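Local coordinates for protein YibA (Escherichia coli, PDB 1OYZ) that is of unknown function, an all-helical HEAT-repeat protein to which an oxidoreductase activity has been only tentatively assigned, at residues Lys140-Asn143 and Val144-Ala147; Arg146-Ala149 and Phe150-Val154. One frame throughout, in Å; residues are numbered along the deposited sequence.

Contact 1 (Lys140-Asn143 and Val144-Ala147); sequences KSTN and VRRA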
loop_
_atom_site.group_PDB
_atom_site.type_symbol
_atom_site.label_atom_id
_atom_site.label_comp_id
_atom_site.label_asym_id
_atom_site.label_seq_id
_atom_site.Cartn_x
_atom_site.Cartn_y
_atom_site.Cartn_z
ATOM N N LYS A 140 0.036 -16.238 -8.272
ATOM C CA LYS A 140 1.237 -16.248 -9.075
ATOM C C LYS A 140 1.537 -14.867 -9.608
ATOM O O LYS A 140 2.676 -14.573 -9.962
ATOM C CB LYS A 140 1.085 -17.240 -10.225
ATOM C CG LYS A 140 2.377 -17.928 -10.627
ATOM C CD LYS A 140 3.287 -17.004 -11.416
ATOM C CE LYS A 140 4.311 -17.778 -12.250
ATOM N NZ LYS A 140 4.860 -16.923 -13.360
ATOM N N SER A 141 0.519 -14.010 -9.665
ATOM C CA SER A 141 0.716 -12.655 -10.157
ATOM C C SER A 141 1.196 -11.697 -9.071
ATOM O O SER A 141 0.619 -11.635 -7.985
ATOM C CB SER A 141 -0.575 -12.106 -10.745
ATOM O OG SER A 141 -0.457 -10.700 -10.959
ATOM N N THR A 142 2.242 -10.937 -9.383
ATOM C CA THR A 142 2.788 -9.963 -8.448
ATOM C C THR A 142 1.788 -8.848 -8.212
ATOM O O THR A 142 1.641 -8.361 -7.094
ATOM C CB THR A 142 4.086 -9.322 -8.984
ATOM O OG1 THR A 142 3.858 -8.842 -10.315
ATOM C CG2 THR A 142 5.207 -10.321 -9.001
ATOM N N ASN A 143 1.107 -8.430 -9.267
ATOM C CA ASN A 143 0.117 -7.366 -9.116
ATOM C C ASN A 143 -0.901 -7.804 -8.081
ATOM O O ASN A 143 -1.294 -7.010 -7.209
ATOM C CB ASN A 143 -0.585 -7.101 -10.434
ATOM C CG ASN A 143 0.392 -6.896 -11.570
ATOM O OD1 ASN A 143 0.359 -5.875 -12.253
ATOM N ND2 ASN A 143 1.278 -7.874 -11.777
ATOM N N VAL A 144 -1.310 -9.074 -8.155
ATOM C CA VAL A 144 -2.287 -9.598 -7.206
ATOM C C VAL A 144 -1.740 -9.638 -5.802
ATOM O O VAL A 144 -2.408 -9.211 -4.863
ATOM C CB VAL A 144 -2.764 -11.029 -7.584
ATOM C CG1 VAL A 144 -3.532 -11.629 -6.420
ATOM C CG2 VAL A 144 -3.652 -10.987 -8.852
ATOM N N ARG A 145 -0.533 -10.174 -5.644
ATOM C CA ARG A 145 0.072 -10.229 -4.332
ATOM C C ARG A 145 0.213 -8.799 -3.783
ATOM O O ARG A 145 -0.082 -8.554 -2.625
ATOM C CB ARG A 145 1.423 -10.952 -4.386
ATOM C CG ARG A 145 1.280 -12.441 -4.718
ATOM C CD ARG A 145 2.462 -13.265 -4.239
ATOM N NE ARG A 145 3.731 -12.764 -4.749
ATOM C CZ ARG A 145 4.088 -12.757 -6.024
ATOM N NH1 ARG A 145 3.266 -13.220 -6.954
ATOM N NH2 ARG A 145 5.295 -12.319 -6.368
ATOM N N ARG A 146 0.631 -7.861 -4.625
ATOM C CA ARG A 146 0.761 -6.462 -4.211
ATOM C C ARG A 146 -0.594 -5.959 -3.715
ATOM O O ARG A 146 -0.697 -5.409 -2.631
ATOM C CB ARG A 146 1.209 -5.579 -5.387
ATOM C CG ARG A 146 1.623 -4.152 -5.004
ATOM C CD ARG A 146 1.938 -3.340 -6.255
ATOM N NE ARG A 146 2.584 -4.179 -7.269
ATOM C CZ ARG A 146 2.575 -3.918 -8.574
ATOM N NH1 ARG A 146 1.958 -2.835 -9.031
ATOM N NH2 ARG A 146 3.165 -4.751 -9.431
ATOM N N ALA A 147 -1.636 -6.154 -4.521
ATOM C CA ALA A 147 -2.951 -5.692 -4.133
ATOM C C ALA A 147 -3.367 -6.372 -2.835
ATOM O O ALA A 147 -4.079 -5.789 -2.023
ATOM C CB ALA A 147 -3.953 -5.949 -5.255
#
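Ser141 and Arg145 open the first turn of helix 142-153: the carbonyl Ser141 O accepts from Arg145 N at 3.0 Å. Two further i to i+4 bonds follow in step, from Arg146 N to Thr142 O at 2.7 Å and from Ala147 N to Asn143 O. Ser141 occupies the N-cap. A chi1 of 168°, which sets OG opposite the backbone N, brings the hydroxyl to Val144 N, from which it accepts a weak but fairly straight bond of 3.4 Å. The amide Asn143 ND2 adds a second weak bond to the same oxygen. Arg145 folds back along the turn through a bend at chi3 (-55°), which lays its guanidinium beside the chain entering the helix. Thr142 CA sits over one face of that group, Thr142 CG2 lies 3.3 Å from Arg145 NH2, and the edge faces the peptide of Lys140, where Arg145 NH1 makes a weak bond to Lys140 O. The stronger polar ties are the NE salt bridge to Asp170 and an NH1 bond to Asp139 O. Replacing Arg145 with a leucine would probably leave Asp170 without its charged mate and the Asp139 and Lys140 carbonyls without this donor. Arg146 runs alongside Asn143, its guanidinium 34° from the amide plane and one face over Asn143 CA. Val144 faces helix 105-121, touching Arg108 and Ile112. A serine N-cap feeding into a regular alpha-helical first turn characterises this start of a helix within the HEAT-repeat region.

Contact 2 (Arg146-Ala149 and Phe150-Val154); sequences RATA and FAISV
The Phe150 ring lies obliquely to Ala147 O, one turn back, while Val154 CG2, one turn on, rests over one ring face, 4.1 Å above its plane and offset toward the rim. Phe150 CB is the part that meets the preceding turn, 3.4 Å from Ala147 O; with CG anti to the backbone N (chi1 172°), the ring is carried away from that turn, and the side chain touches Ala116 of helix 105-121. The backbone forms four successive i to i+4 bonds, from Phe150 N to Arg146 O through Ser153 N to Ala149 O. The straightest, at 176°, joins Ile152 N to Thr148 O at 3.0 Å. The same pair meets through side chains: Thr148 CG2 and Ile152 CD1 approach at 4.0 Å, the two crossing at a slant, and Ile152 CG1 lies 3.4 Å from Thr148 O. Thr148 OG1 points the other way along the helix, to Val144 O, and also bonds Thr136 OG1 of helix 126-136. Three small side chains also reach neighbouring helices: Ala151 packs on Ile112 of helix 105-121, whereas Ala149 and Ser153 touch Trp178 of helix 173-186. Contacts with helices 105-121, 126-136 and 173-186 bury most of this part of the helix, in the layered packing of antiparallel helical pairs characteristic of a HEAT-repeat solenoid.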
loop_
_atom_site.group_PDB
_atom_site.type_symbol
_atom_site.label_atom_id
_atom_site.label_comp_id
_atom_site.label_asym_id
_atom_site.label_seq_id
_atom_site.Cartn_x
_atom_site.Cartn_y
_atom_site.Cartn_z
ATOM N N ARG A 146 0.631 -7.861 -4.625
ATOM C CA ARG A 146 0.761 -6.462 -4.211
ATOM C C ARG A 146 -0.594 -5.959 -3.715
ATOM O O ARG A 146 -0.697 -5.409 -2.631
ATOM C CB ARG A 146 1.209 -5.579 -5.387
ATOM C CG ARG A 146 1.623 -4.152 -5.004
ATOM C CD ARG A 146 1.938 -3.340 -6.255
ATOM N NE ARG A 146 2.584 -4.179 -7.269
ATOM C CZ ARG A 146 2.575 -3.918 -8.574
ATOM N NH1 ARG A 146 1.958 -2.835 -9.031
ATOM N NH2 ARG A 146 3.165 -4.751 -9.431
ATOM N N ALA A 147 -1.636 -6.154 -4.521
ATOM C CA ALA A 147 -2.951 -5.692 -4.133
ATOM C C ALA A 147 -3.367 -6.372 -2.835
ATOM O O ALA A 147 -4.079 -5.789 -2.023
ATOM C CB ALA A 147 -3.953 -5.949 -5.255
ATOM N N THR A 148 -2.883 -7.588 -2.608
ATOM C CA THR A 148 -3.222 -8.309 -1.382
ATOM C C THR A 148 -2.550 -7.594 -0.224
ATOM O O THR A 148 -3.124 -7.465 0.874
ATOM C CB THR A 148 -2.735 -9.797 -1.418
ATOM O OG1 THR A 148 -3.297 -10.461 -2.560
ATOM C CG2 THR A 148 -3.175 -10.546 -0.162
ATOM N N ALA A 149 -1.332 -7.112 -0.448
ATOM C CA ALA A 149 -0.645 -6.408 0.644
ATOM C C ALA A 149 -1.492 -5.205 1.081
ATOM O O ALA A 149 -1.726 -4.980 2.272
ATOM C CB ALA A 149 0.755 -5.953 0.187
ATOM N N PHE A 150 -1.957 -4.438 0.105
ATOM C CA PHE A 150 -2.799 -3.281 0.390
ATOM C C PHE A 150 -4.020 -3.681 1.194
ATOM O O PHE A 150 -4.366 -3.065 2.202
ATOM C CB PHE A 150 -3.264 -2.646 -0.915
ATOM C CG PHE A 150 -4.283 -1.574 -0.723
ATOM C CD1 PHE A 150 -4.002 -0.467 0.079
ATOM C CD2 PHE A 150 -5.529 -1.678 -1.315
ATOM C CE1 PHE A 150 -4.952 0.516 0.290
ATOM C CE2 PHE A 150 -6.482 -0.703 -1.110
ATOM C CZ PHE A 150 -6.194 0.398 -0.304
ATOM N N ALA A 151 -4.686 -4.725 0.716
ATOM C CA ALA A 151 -5.879 -5.222 1.369
ATOM C C ALA A 151 -5.652 -5.496 2.844
ATOM O O ALA A 151 -6.368 -4.980 3.701
ATOM C CB ALA A 151 -6.347 -6.496 0.692
ATOM N N ILE A 152 -4.655 -6.325 3.131
ATOM C CA ILE A 152 -4.355 -6.699 4.505
ATOM C C ILE A 152 -4.168 -5.468 5.388
ATOM O O ILE A 152 -4.722 -5.390 6.476
ATOM C CB ILE A 152 -3.099 -7.623 4.557
ATOM C CG1 ILE A 152 -3.418 -8.981 3.887
ATOM C CG2 ILE A 152 -2.675 -7.848 5.993
ATOM C CD1 ILE A 152 -2.217 -9.932 3.719
ATOM N N SER A 153 -3.418 -4.496 4.897
ATOM C CA SER A 153 -3.171 -3.291 5.661
ATOM C C SER A 153 -4.476 -2.614 6.068
ATOM O O SER A 153 -4.541 -1.922 7.081
ATOM C CB SER A 153 -2.300 -2.326 4.862
ATOM O OG SER A 153 -3.007 -1.781 3.784
ATOM N N VAL A 154 -5.532 -2.842 5.300
ATOM C CA VAL A 154 -6.814 -2.225 5.619
ATOM C C VAL A 154 -7.488 -2.899 6.823
ATOM O O VAL A 154 -8.546 -2.472 7.285
ATOM C CB VAL A 154 -7.741 -2.245 4.376
ATOM C CG1 VAL A 154 -9.118 -1.695 4.726
ATOM C CG2 VAL A 154 -7.111 -1.421 3.253
#

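Contacts 1 and 2 are successive parts of helix 142-153, their centres about 10 Å apart, and they share Arg146 and Ala147. Contact 1 comes first, covering the loop-to-helix transition and the opening turn; contact 2 carries the helix to its end and into the following loop. Burial grows along the way: the first lies about 12 Å from the centre of the chain and is partly buried, the second about 6 Å and mostly enclosed. Both touch helix 105-121, so that neighbour is met from the N-cap to the turn before the last residues, and contact 2 also reaches helices 126-136 and 173-186. All four segments fall within the HEAT-repeat range 126-186, and together they trace one helix of the superhelical array.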